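Local coordinates for protein oxidoreductase (Methanosarcina mazei, PDB 3KA7) that binds flavin-adenine dinucleotide and probably acts as an oxidoreductase of the flavin-containing amine oxidoreductase family, at residues K283-A288 against L366-H371; G309-T314 against L327-Q332; Y395-G400 against L414-V419. One frame throughout, in Å; residues are numbered along the deposited sequence.

Interaction 1: residues K283-A288 against L366-H371; sequences KICLAA and LIQSYH. With FAD (flavin-adenine dinucleotide), chain B.
The phenol ring of Tyr370 is met obliquely near its hydroxyl by CE of Lys283, while one of its faces carries the dimethyl end of the flavin. Methyl C8M of FAD stands 3.4 Å above the ring plane, displaced from the ring centre, and C7M approaches the same face with 3.5 Å to Tyr370 CD2. Lys283 has CG trans to its own N (chi1 171°), runs extended to CD, then bends at chi3 (44°); this brings its ammonium group to the tyrosine oxygen, where NZ to Tyr370 OH is a weak bond of 3.2 Å. The stronger hold on that nitrogen is the carbonyl of Gly52, with Ser50 O as a further weak partner. Gln368 lies alongside Lys283, and the two side chains extend together.

Beneath these groups the backbones form antiparallel bridges. Lys283 N to Gln368 O and Gln368 N to Lys283 O are both 2.9 Å and nearly straight. Around Cys285 and Leu366 the exchange is uneven: Cys285 N to Leu366 O is 2.8 Å, whereas Leu366 N to Cys285 O is weak at 3.4 Å. On the other face, CG1 of Ile284 packs on CG1 of Ile367 at 4.2 Å, with Ile346 of helix 342-356 lying against Ile367. This is an antiparallel edge pair of the mixed seven-stranded sheet, whose outermost strand 362-370 ends in the FAD pocket, against the dimethylbenzene end of the isoalloxazine.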
loop_
_atom_site.group_PDB
_atom_site.type_symbol
_atom_site.label_atom_id
_atom_site.label_comp_id
_atom_site.label_asym_id
_atom_site.label_seq_id
_atom_site.Cartn_x
_atom_site.Cartn_y
_atom_site.Cartn_z
ATOM N N LYS A 283 2.939 8.949 8.776
ATOM C CA LYS A 283 4.196 8.221 8.858
ATOM C C LYS A 283 5.194 9.068 9.653
ATOM O O LYS A 283 5.417 10.235 9.324
ATOM C CB LYS A 283 4.730 7.981 7.440
ATOM C CG LYS A 283 6.145 7.416 7.388
ATOM C CD LYS A 283 6.583 7.046 5.964
ATOM C CE LYS A 283 6.204 8.109 4.946
ATOM N NZ LYS A 283 6.872 7.829 3.641
ATOM N N ILE A 284 5.768 8.487 10.703
ATOM C CA ILE A 284 6.792 9.161 11.490
ATOM C C ILE A 284 8.111 8.445 11.259
ATOM O O ILE A 284 8.230 7.262 11.577
ATOM C CB ILE A 284 6.443 9.164 12.996
ATOM C CG1 ILE A 284 5.111 9.891 13.227
ATOM C CG2 ILE A 284 7.589 9.792 13.819
ATOM C CD1 ILE A 284 4.638 9.838 14.675
ATOM N N CYS A 285 9.091 9.154 10.706
ATOM C CA CYS A 285 10.412 8.573 10.420
ATOM C C CYS A 285 11.384 8.962 11.530
ATOM O O CYS A 285 11.485 10.133 11.875
ATOM C CB CYS A 285 10.941 9.093 9.084
ATOM S SG CYS A 285 9.849 8.668 7.675
ATOM N N LEU A 286 12.080 7.970 12.082
ATOM C CA LEU A 286 13.011 8.200 13.190
ATOM C C LEU A 286 14.429 7.964 12.719
ATOM O O LEU A 286 14.691 7.013 11.990
ATOM C CB LEU A 286 12.708 7.248 14.355
ATOM C CG LEU A 286 11.255 7.191 14.844
ATOM C CD1 LEU A 286 11.106 6.166 15.960
ATOM C CD2 LEU A 286 10.747 8.568 15.298
ATOM N N ALA A 287 15.338 8.844 13.129
ATOM C CA ALA A 287 16.751 8.634 12.900
ATOM C C ALA A 287 17.266 7.984 14.180
ATOM O O ALA A 287 17.444 8.655 15.183
ATOM C CB ALA A 287 17.438 9.963 12.649
ATOM N N ALA A 288 17.451 6.672 14.167
ATOM C CA ALA A 288 17.785 5.964 15.400
ATOM C C ALA A 288 19.292 5.754 15.535
ATOM O O ALA A 288 19.954 5.447 14.564
ATOM C CB ALA A 288 17.047 4.628 15.459
ATOM N N LEU A 366 11.390 13.105 10.292
ATOM C CA LEU A 366 10.398 13.744 9.430
ATOM C C LEU A 366 9.050 13.097 9.697
ATOM O O LEU A 366 8.973 11.886 9.904
ATOM C CB LEU A 366 10.770 13.575 7.957
ATOM C CG LEU A 366 9.936 14.354 6.929
ATOM C CD1 LEU A 366 10.085 15.859 7.141
ATOM C CD2 LEU A 366 10.310 13.959 5.505
ATOM N N ILE A 367 7.994 13.905 9.694
ATOM C CA ILE A 367 6.636 13.379 9.804
ATOM C C ILE A 367 5.927 13.733 8.511
ATOM O O ILE A 367 5.988 14.881 8.066
ATOM C CB ILE A 367 5.919 14.013 11.004
ATOM C CG1 ILE A 367 6.698 13.708 12.290
ATOM C CG2 ILE A 367 4.442 13.544 11.108
ATOM C CD1 ILE A 367 6.141 14.435 13.507
ATOM N N GLN A 368 5.309 12.738 7.877
ATOM C CA GLN A 368 4.623 12.930 6.596
ATOM C C GLN A 368 3.179 12.436 6.690
ATOM O O GLN A 368 2.946 11.309 7.122
ATOM C CB GLN A 368 5.372 12.158 5.501
ATOM C CG GLN A 368 6.853 12.605 5.336
ATOM C CD GLN A 368 7.712 11.622 4.549
ATOM O OE1 GLN A 368 8.027 11.853 3.378
ATOM N NE2 GLN A 368 8.098 10.526 5.188
ATOM N N SER A 369 2.219 13.279 6.293
ATOM C CA SER A 369 0.803 12.920 6.380
ATOM C C SER A 369 0.221 12.661 4.994
ATOM O O SER A 369 0.578 13.349 4.025
ATOM C CB SER A 369 -0.009 14.018 7.064
ATOM O OG SER A 369 0.429 14.228 8.402
ATOM N N TYR A 370 -0.675 11.684 4.906
ATOM C CA TYR A 370 -1.240 11.275 3.622
ATOM C C TYR A 370 -2.747 11.157 3.697
ATOM O O TYR A 370 -3.294 10.524 4.595
ATOM C CB TYR A 370 -0.658 9.923 3.198
ATOM C CG TYR A 370 0.836 9.983 3.029
ATOM C CD1 TYR A 370 1.400 10.177 1.772
ATOM C CD2 TYR A 370 1.679 9.854 4.116
ATOM C CE1 TYR A 370 2.780 10.260 1.603
ATOM C CE2 TYR A 370 3.061 9.928 3.959
ATOM C CZ TYR A 370 3.598 10.124 2.701
ATOM O OH TYR A 370 4.959 10.192 2.546
ATOM N N HIS A 371 -3.423 11.759 2.743
ATOM C CA HIS A 371 -4.861 11.737 2.766
ATOM C C HIS A 371 -5.345 12.324 1.458
ATOM O O HIS A 371 -4.550 12.870 0.683
ATOM C CB HIS A 371 -5.383 12.568 3.949
ATOM C CG HIS A 371 -4.940 14.000 3.931
ATOM N ND1 HIS A 371 -3.771 14.428 4.523
ATOM C CD2 HIS A 371 -5.529 15.107 3.417
ATOM C CE1 HIS A 371 -3.642 15.732 4.346
ATOM N NE2 HIS A 371 -4.695 16.169 3.680
HETATM P PA FAD B . 0.723 6.766 -7.596
HETATM O O1A FAD B . -0.571 7.368 -7.114
HETATM O O2A FAD B . 1.810 6.588 -6.563
HETATM O O5B FAD B . 1.298 7.654 -8.803
HETATM C C5B FAD B . 0.414 8.456 -9.575
HETATM C C4B FAD B . 1.342 9.331 -10.423
HETATM O O4B FAD B . 0.609 10.130 -11.331
HETATM C C3B FAD B . 2.158 10.277 -9.538
HETATM O O3B FAD B . 3.546 10.116 -9.791
HETATM C C2B FAD B . 1.670 11.669 -9.945
HETATM O O2B FAD B . 2.679 12.658 -9.867
HETATM C C1B FAD B . 1.176 11.437 -11.368
HETATM N N9A FAD B . 0.124 12.357 -11.821
HETATM C C8A FAD B . -0.989 12.818 -11.147
HETATM N N7A FAD B . -1.707 13.600 -12.003
HETATM C C5A FAD B . -1.052 13.626 -13.196
HETATM C C6A FAD B . -1.308 14.270 -14.398
HETATM N N6A FAD B . -2.445 14.938 -14.569
HETATM N N1A FAD B . -0.433 14.098 -15.451
HETATM C C2A FAD B . 0.693 13.311 -15.323
HETATM N N3A FAD B . 0.951 12.676 -14.126
HETATM C C4A FAD B . 0.087 12.846 -13.092
HETATM N N1 FAD B . 2.436 -0.077 -0.169
HETATM C C2 FAD B . 3.130 -1.257 0.034
HETATM O O2 FAD B . 3.001 -2.192 -0.768
HETATM N N3 FAD B . 3.940 -1.385 1.152
HETATM C C4 FAD B . 4.059 -0.349 2.063
HETATM O O4 FAD B . 4.777 -0.456 3.057
HETATM C C4X FAD B . 3.360 0.832 1.864
HETATM N N5 FAD B . 3.461 1.867 2.783
HETATM C C5X FAD B . 2.767 3.045 2.560
HETATM C C6 FAD B . 2.871 4.100 3.466
HETATM C C7 FAD B . 2.193 5.292 3.236
HETATM C C7M FAD B . 2.320 6.415 4.235
HETATM C C8 FAD B . 1.407 5.414 2.097
HETATM C C8M FAD B . 0.652 6.681 1.816
HETATM C C9 FAD B . 1.292 4.359 1.195
HETATM C C9A FAD B . 1.980 3.171 1.422
HETATM N N10 FAD B . 1.867 2.118 0.524
HETATM C C10 FAD B . 2.557 0.957 0.736
HETATM C "C1'" FAD B . 0.953 2.194 -0.655
HETATM C "C2'" FAD B . 1.781 2.532 -1.901
HETATM O "O2'" FAD B . 2.677 3.599 -1.600
HETATM C "C3'" FAD B . 0.836 2.926 -3.033
HETATM O "O3'" FAD B . -0.224 1.980 -3.106
HETATM C "C4'" FAD B . 1.471 3.014 -4.417
HETATM O "O4'" FAD B . 2.670 3.762 -4.408
HETATM C "C5'" FAD B . 0.468 3.732 -5.313
HETATM O "O5'" FAD B . 0.894 3.558 -6.642
HETATM P P FAD B . -0.058 3.963 -7.846
HETATM O O1P FAD B . 0.149 2.988 -8.979
HETATM O O2P FAD B . -1.498 4.135 -7.406
HETATM O O3P FAD B . 0.471 5.384 -8.386
#

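Interaction 2: residues G309-T314 against L327-Q332; sequences GVNEVT and LTMCHQ
Leu327 N gives its hydrogen to Thr314 OG1 across 2.9 Å, an acceptor that sits between the N and carbonyl branches of its own backbone (chi1 42°) and is also bonded to His326. The carbonyl of Leu327 is reached through one water, which donates to Leu327 O and to Asn311 OD1 and accepts from Val313 N, 3.0 Å from the water oxygen; one water thus ties Leu327 O to Asn311 and Val313. Thr328 turns its hydroxyl to Glu312, donating from OG1 to OE2 over 2.7 Å on the anti lone pair. The same carboxylate receives Leu292 N and Val293 N on OE2, and Gly294 N and Gln315 NE2 on OE1. With an alanine at this place, Thr328 OG1 and those N-H groups would probably lose their shared acceptor.

Met329, present as selenomethionine, pairs with Asn311 through two backbone bonds, Asn311 N to Met329 O being 2.9 Å, and the two side chains lie alongside, Asn311 OD1 to Met329 CE 3.7 Å. Next, Cys330 SG rests on Val310 CB at 4.0 Å. His331 N donates to Gly309 O, 3.0 Å away. Its imidazole turns off to Ser164, while Asn311 ND2 is held by Phe54 O. All touching residues are buried, and the polar groups described are met by protein atoms or the one bound water; the carboxylate, gripped by several N-H and O-H donors, is likely to be stabilised as an anion.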
loop_
_atom_site.group_PDB
_atom_site.type_symbol
_atom_site.label_atom_id
_atom_site.label_comp_id
_atom_site.label_asym_id
_atom_site.label_seq_id
_atom_site.Cartn_x
_atom_site.Cartn_y
_atom_site.Cartn_z
ATOM N N GLY A 309 2.101 0.158 13.908
ATOM C CA GLY A 309 3.294 -0.672 13.825
ATOM C C GLY A 309 4.467 0.112 13.286
ATOM O O GLY A 309 4.346 1.282 12.924
ATOM N N VAL A 310 5.614 -0.542 13.239
ATOM C CA VAL A 310 6.803 0.132 12.786
ATOM C C VAL A 310 7.720 -0.863 12.094
ATOM O O VAL A 310 7.621 -2.069 12.348
ATOM C CB VAL A 310 7.471 0.889 13.980
ATOM C CG1 VAL A 310 6.757 0.617 15.302
ATOM C CG2 VAL A 310 8.963 0.706 14.039
ATOM N N ASN A 311 8.553 -0.377 11.170
ATOM C CA ASN A 311 9.597 -1.219 10.578
ATOM C C ASN A 311 10.955 -0.541 10.616
ATOM O O ASN A 311 11.072 0.593 11.071
ATOM C CB ASN A 311 9.239 -1.750 9.170
ATOM C CG ASN A 311 9.309 -0.696 8.062
ATOM O OD1 ASN A 311 9.672 0.464 8.278
ATOM N ND2 ASN A 311 8.960 -1.122 6.840
ATOM N N GLU A 312 11.984 -1.271 10.192
ATOM C CA GLU A 312 13.359 -0.806 10.303
ATOM C C GLU A 312 14.118 -1.403 9.134
ATOM O O GLU A 312 14.848 -2.389 9.287
ATOM C CB GLU A 312 13.950 -1.318 11.616
ATOM C CG GLU A 312 15.189 -0.597 12.075
ATOM C CD GLU A 312 15.419 -0.791 13.557
ATOM O OE1 GLU A 312 16.034 -1.816 13.943
ATOM O OE2 GLU A 312 14.957 0.073 14.338
ATOM N N VAL A 313 13.935 -0.833 7.952
ATOM C CA VAL A 313 14.410 -1.497 6.748
ATOM C C VAL A 313 15.929 -1.484 6.603
ATOM O O VAL A 313 16.495 -2.195 5.765
ATOM C CB VAL A 313 13.744 -0.935 5.479
ATOM C CG1 VAL A 313 12.216 -1.170 5.548
ATOM C CG2 VAL A 313 14.075 0.539 5.305
ATOM N N THR A 314 16.585 -0.662 7.410
ATOM C CA THR A 314 18.047 -0.633 7.395
ATOM C C THR A 314 18.609 -1.935 7.979
ATOM O O THR A 314 19.809 -2.227 7.853
ATOM C CB THR A 314 18.600 0.599 8.137
ATOM O OG1 THR A 314 17.845 0.813 9.344
ATOM C CG2 THR A 314 18.470 1.830 7.260
ATOM N N LEU A 327 17.068 3.498 10.174
ATOM C CA LEU A 327 15.856 4.202 9.770
ATOM C C LEU A 327 14.681 3.402 10.286
ATOM O O LEU A 327 14.452 2.279 9.841
ATOM C CB LEU A 327 15.783 4.295 8.249
ATOM C CG LEU A 327 14.518 4.906 7.631
ATOM C CD1 LEU A 327 14.171 6.278 8.256
ATOM C CD2 LEU A 327 14.659 4.998 6.111
ATOM N N THR A 328 13.948 3.979 11.223
ATOM C CA THR A 328 12.796 3.310 11.811
ATOM C C THR A 328 11.573 4.140 11.455
ATOM O O THR A 328 11.523 5.338 11.754
ATOM C CB THR A 328 12.941 3.220 13.325
ATOM O OG1 THR A 328 14.206 2.622 13.643
ATOM C CG2 THR A 328 11.800 2.390 13.942
HETATM N N MSE A 329 10.605 3.503 10.793
HETATM C CA MSE A 329 9.401 4.201 10.330
HETATM C C MSE A 329 8.133 3.639 10.966
HETATM O O MSE A 329 7.940 2.425 11.018
HETATM C CB MSE A 329 9.315 4.184 8.802
HETATM C CG MSE A 329 10.484 4.915 8.150
HETATM SE SE MSE A 329 10.336 5.005 6.227
HETATM C CE MSE A 329 10.491 3.154 5.800
ATOM N N CYS A 330 7.281 4.542 11.441
ATOM C CA CYS A 330 6.065 4.202 12.164
ATOM C C CYS A 330 4.844 4.611 11.351
ATOM O O CYS A 330 4.863 5.645 10.694
ATOM C CB CYS A 330 6.018 4.969 13.481
ATOM S SG CYS A 330 7.551 4.845 14.451
ATOM N N HIS A 331 3.784 3.814 11.423
ATOM C CA HIS A 331 2.524 4.170 10.755
ATOM C C HIS A 331 1.369 4.271 11.734
ATOM O O HIS A 331 1.215 3.427 12.629
ATOM C CB HIS A 331 2.123 3.144 9.699
ATOM C CG HIS A 331 0.962 3.593 8.863
ATOM N ND1 HIS A 331 1.055 4.641 7.970
ATOM C CD2 HIS A 331 -0.326 3.176 8.822
ATOM C CE1 HIS A 331 -0.123 4.839 7.401
ATOM N NE2 HIS A 331 -0.977 3.958 7.895
ATOM N N GLN A 332 0.539 5.287 11.546
ATOM C CA GLN A 332 -0.720 5.346 12.259
ATOM C C GLN A 332 -1.873 5.649 11.301
ATOM O O GLN A 332 -1.809 6.584 10.493
ATOM C CB GLN A 332 -0.654 6.357 13.409
ATOM C CG GLN A 332 -0.428 7.798 12.966
ATOM C CD GLN A 332 -0.077 8.730 14.127
ATOM O OE1 GLN A 332 -0.940 9.461 14.639
ATOM N NE2 GLN A 332 1.182 8.718 14.531
HETATM O O HOH W 1 12.245 1.639 8.131
#

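Interaction 3: residues Y395-G400 against L414-V419; sequences YVVGDG and LGVMSV. With FAD (flavin-adenine dinucleotide), chain B.
The backbone leaving strand 395-396 passes close by helix 414-419, with the CA atoms of Val397 and Val416 5.9 Å apart and those of Tyr395 and Val419 7.1 Å apart, and not one hydrogen bond joins the two segments. This is the edge of a Rossmann-type dinucleotide-binding domain: strand 394-396 is an outermost strand of the five-stranded parallel sheet, and helix 408-421 packs against its end.

Three apolar pairs make the contact. Val419 has CG1 opposite its own N and CG2 opposite its carbonyl carbon (chi1 167°), a spread that serves two partners at once: CG1 lies 3.9 Å from Tyr395 CG, oblique to the ring, while CG2 lies 3.9 Å from CG1 of Val397. The Tyr395 and Val419 side chains run antiparallel past each other, whereas those of Val397 and Val419 are set roughly perpendicular. Val416 completes the group with CG2 on Val397 CB at 3.9 Å. Ile245 of the neighbouring strand lies against Tyr395, Val397 and Val419, and Ser15 of helix 10-21 against Val397 and Val416, so the valines are buried between sheet and helices.

Beyond Val397 the chain turns to the cofactor through a Gly-Asp pair characteristic of such flavoproteins. At Gly398 (phi 114°) a CB would be jammed against the preceding carbonyl and would also clash with phosphate oxygen O2P. Asp399 N donates to that same O2P. Its carboxylate is fixed by Arg38, in a salt bridge to OD2, and by the backbone N of Arg378 on OD1. The ribityl hydroxyl O3' of FAD in turn donates to Asp399 OD2 across 2.7 Å.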
loop_
_atom_site.group_PDB
_atom_site.type_symbol
_atom_site.label_atom_id
_atom_site.label_comp_id
_atom_site.label_asym_id
_atom_site.label_seq_id
_atom_site.Cartn_x
_atom_site.Cartn_y
_atom_site.Cartn_z
ATOM N N TYR A 395 -8.189 2.421 -19.515
ATOM C CA TYR A 395 -8.166 1.649 -18.268
ATOM C C TYR A 395 -7.505 2.426 -17.128
ATOM O O TYR A 395 -6.667 3.294 -17.360
ATOM C CB TYR A 395 -7.415 0.333 -18.471
ATOM C CG TYR A 395 -8.087 -0.603 -19.468
ATOM C CD1 TYR A 395 -9.022 -1.539 -19.044
ATOM C CD2 TYR A 395 -7.791 -0.535 -20.823
ATOM C CE1 TYR A 395 -9.648 -2.397 -19.951
ATOM C CE2 TYR A 395 -8.413 -1.382 -21.740
ATOM C CZ TYR A 395 -9.336 -2.315 -21.291
ATOM O OH TYR A 395 -9.965 -3.167 -22.187
ATOM N N VAL A 396 -7.889 2.096 -15.902
ATOM C CA VAL A 396 -7.306 2.719 -14.710
ATOM C C VAL A 396 -6.542 1.681 -13.903
ATOM O O VAL A 396 -7.066 0.600 -13.601
ATOM C CB VAL A 396 -8.397 3.344 -13.814
ATOM C CG1 VAL A 396 -7.778 3.864 -12.492
ATOM C CG2 VAL A 396 -9.123 4.433 -14.574
ATOM N N VAL A 397 -5.298 2.008 -13.563
ATOM C CA VAL A 397 -4.494 1.151 -12.704
ATOM C C VAL A 397 -3.964 1.944 -11.515
ATOM O O VAL A 397 -4.026 3.177 -11.500
ATOM C CB VAL A 397 -3.308 0.550 -13.462
ATOM C CG1 VAL A 397 -3.823 -0.289 -14.646
ATOM C CG2 VAL A 397 -2.371 1.656 -13.961
ATOM N N GLY A 398 -3.436 1.235 -10.523
ATOM C CA GLY A 398 -2.946 1.909 -9.319
ATOM C C GLY A 398 -3.780 1.526 -8.114
ATOM O O GLY A 398 -4.642 0.648 -8.205
ATOM N N ASP A 399 -3.518 2.169 -6.982
ATOM C CA ASP A 399 -4.185 1.756 -5.754
ATOM C C ASP A 399 -5.617 2.288 -5.607
ATOM O O ASP A 399 -6.240 2.125 -4.555
ATOM C CB ASP A 399 -3.297 1.969 -4.508
ATOM C CG ASP A 399 -3.186 3.432 -4.076
ATOM O OD1 ASP A 399 -3.902 4.312 -4.618
ATOM O OD2 ASP A 399 -2.359 3.697 -3.185
ATOM N N GLY A 400 -6.131 2.896 -6.670
ATOM C CA GLY A 400 -7.558 3.223 -6.763
ATOM C C GLY A 400 -8.309 2.171 -7.554
ATOM O O GLY A 400 -9.529 2.259 -7.736
ATOM N N LEU A 414 -1.876 -6.940 -9.044
ATOM C CA LEU A 414 -2.991 -7.776 -9.504
ATOM C C LEU A 414 -3.874 -7.015 -10.477
ATOM O O LEU A 414 -4.284 -7.550 -11.504
ATOM C CB LEU A 414 -3.813 -8.290 -8.321
ATOM C CG LEU A 414 -3.129 -9.355 -7.467
ATOM C CD1 LEU A 414 -3.875 -9.578 -6.148
ATOM C CD2 LEU A 414 -2.993 -10.660 -8.245
ATOM N N GLY A 415 -4.161 -5.758 -10.156
ATOM C CA GLY A 415 -4.955 -4.915 -11.052
ATOM C C GLY A 415 -4.300 -4.704 -12.412
ATOM O O GLY A 415 -4.960 -4.808 -13.443
ATOM N N VAL A 416 -3.004 -4.405 -12.430
ATOM C CA VAL A 416 -2.309 -4.207 -13.700
ATOM C C VAL A 416 -2.365 -5.502 -14.510
ATOM O O VAL A 416 -2.635 -5.473 -15.706
ATOM C CB VAL A 416 -0.835 -3.762 -13.505
ATOM C CG1 VAL A 416 -0.106 -3.701 -14.843
ATOM C CG2 VAL A 416 -0.772 -2.403 -12.803
HETATM N N MSE A 417 -2.148 -6.637 -13.845
HETATM C CA MSE A 417 -2.211 -7.936 -14.530
HETATM C C MSE A 417 -3.578 -8.135 -15.179
HETATM O O MSE A 417 -3.681 -8.636 -16.298
HETATM C CB MSE A 417 -1.930 -9.077 -13.554
HETATM C CG MSE A 417 -0.496 -9.139 -13.052
HETATM SE SE MSE A 417 -0.343 -10.496 -11.657
HETATM C CE MSE A 417 1.588 -10.799 -11.708
ATOM N N SER A 418 -4.631 -7.728 -14.478
ATOM C CA SER A 418 -5.993 -7.858 -15.004
ATOM C C SER A 418 -6.191 -7.061 -16.295
ATOM O O SER A 418 -6.755 -7.558 -17.279
ATOM C CB SER A 418 -7.010 -7.431 -13.941
ATOM O OG SER A 418 -8.318 -7.425 -14.479
ATOM N N VAL A 419 -5.710 -5.823 -16.297
ATOM C CA VAL A 419 -5.779 -4.973 -17.475
ATOM C C VAL A 419 -4.984 -5.572 -18.628
ATOM O O VAL A 419 -5.462 -5.630 -19.766
ATOM C CB VAL A 419 -5.258 -3.570 -17.162
ATOM C CG1 VAL A 419 -5.025 -2.780 -18.426
ATOM C CG2 VAL A 419 -6.236 -2.850 -16.234
HETATM P PA FAD B . 0.723 6.766 -7.596
HETATM O O1A FAD B . -0.571 7.368 -7.114
HETATM O O2A FAD B . 1.810 6.588 -6.563
HETATM O O5B FAD B . 1.298 7.654 -8.803
HETATM C C5B FAD B . 0.414 8.456 -9.575
HETATM C C4B FAD B . 1.342 9.331 -10.423
HETATM O O4B FAD B . 0.609 10.130 -11.331
HETATM C C3B FAD B . 2.158 10.277 -9.538
HETATM O O3B FAD B . 3.546 10.116 -9.791
HETATM C C2B FAD B . 1.670 11.669 -9.945
HETATM O O2B FAD B . 2.679 12.658 -9.867
HETATM C C1B FAD B . 1.176 11.437 -11.368
HETATM N N9A FAD B . 0.124 12.357 -11.821
HETATM C C8A FAD B . -0.989 12.818 -11.147
HETATM N N7A FAD B . -1.707 13.600 -12.003
HETATM C C5A FAD B . -1.052 13.626 -13.196
HETATM C C6A FAD B . -1.308 14.270 -14.398
HETATM N N6A FAD B . -2.445 14.938 -14.569
HETATM N N1A FAD B . -0.433 14.098 -15.451
HETATM C C2A FAD B . 0.693 13.311 -15.323
HETATM N N3A FAD B . 0.951 12.676 -14.126
HETATM C C4A FAD B . 0.087 12.846 -13.092
HETATM N N1 FAD B . 2.436 -0.077 -0.169
HETATM C C2 FAD B . 3.130 -1.257 0.034
HETATM O O2 FAD B . 3.001 -2.192 -0.768
HETATM N N3 FAD B . 3.940 -1.385 1.152
HETATM C C4 FAD B . 4.059 -0.349 2.063
HETATM O O4 FAD B . 4.777 -0.456 3.057
HETATM C C4X FAD B . 3.360 0.832 1.864
HETATM N N5 FAD B . 3.461 1.867 2.783
HETATM C C5X FAD B . 2.767 3.045 2.560
HETATM C C6 FAD B . 2.871 4.100 3.466
HETATM C C7 FAD B . 2.193 5.292 3.236
HETATM C C7M FAD B . 2.320 6.415 4.235
HETATM C C8 FAD B . 1.407 5.414 2.097
HETATM C C8M FAD B . 0.652 6.681 1.816
HETATM C C9 FAD B . 1.292 4.359 1.195
HETATM C C9A FAD B . 1.980 3.171 1.422
HETATM N N10 FAD B . 1.867 2.118 0.524
HETATM C C10 FAD B . 2.557 0.957 0.736
HETATM C "C1'" FAD B . 0.953 2.194 -0.655
HETATM C "C2'" FAD B . 1.781 2.532 -1.901
HETATM O "O2'" FAD B . 2.677 3.599 -1.600
HETATM C "C3'" FAD B . 0.836 2.926 -3.033
HETATM O "O3'" FAD B . -0.224 1.980 -3.106
HETATM C "C4'" FAD B . 1.471 3.014 -4.417
HETATM O "O4'" FAD B . 2.670 3.762 -4.408
HETATM C "C5'" FAD B . 0.468 3.732 -5.313
HETATM O "O5'" FAD B . 0.894 3.558 -6.642
HETATM P P FAD B . -0.058 3.963 -7.846
HETATM O O1P FAD B . 0.149 2.988 -8.979
HETATM O O2P FAD B . -1.498 4.135 -7.406
HETATM O O3P FAD B . 0.471 5.384 -8.386
#

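Interactions 1 and 2 belong to one sheet: strands 280-288 and 326-334 are neighbours, joined by Ile284 O to Cys330 N (2.9 Å) and by SG of Cys285 on CG of Met329. Interaction 2 is wholly buried and rich in polar partners, whereas interaction 1, at the sheet's edge, is partly exposed and brings an aromatic ring to the flavin. Interaction 3 lies across the centre of the chain, about 28 Å from interaction 1 between centres; in this largely buried contact, valine side chains and one tyrosine ring join a strand end and the loop after it to a helix. FAD spans the gap, touching interaction 1 with its methyls and interaction 3 with its ribityl and phosphate.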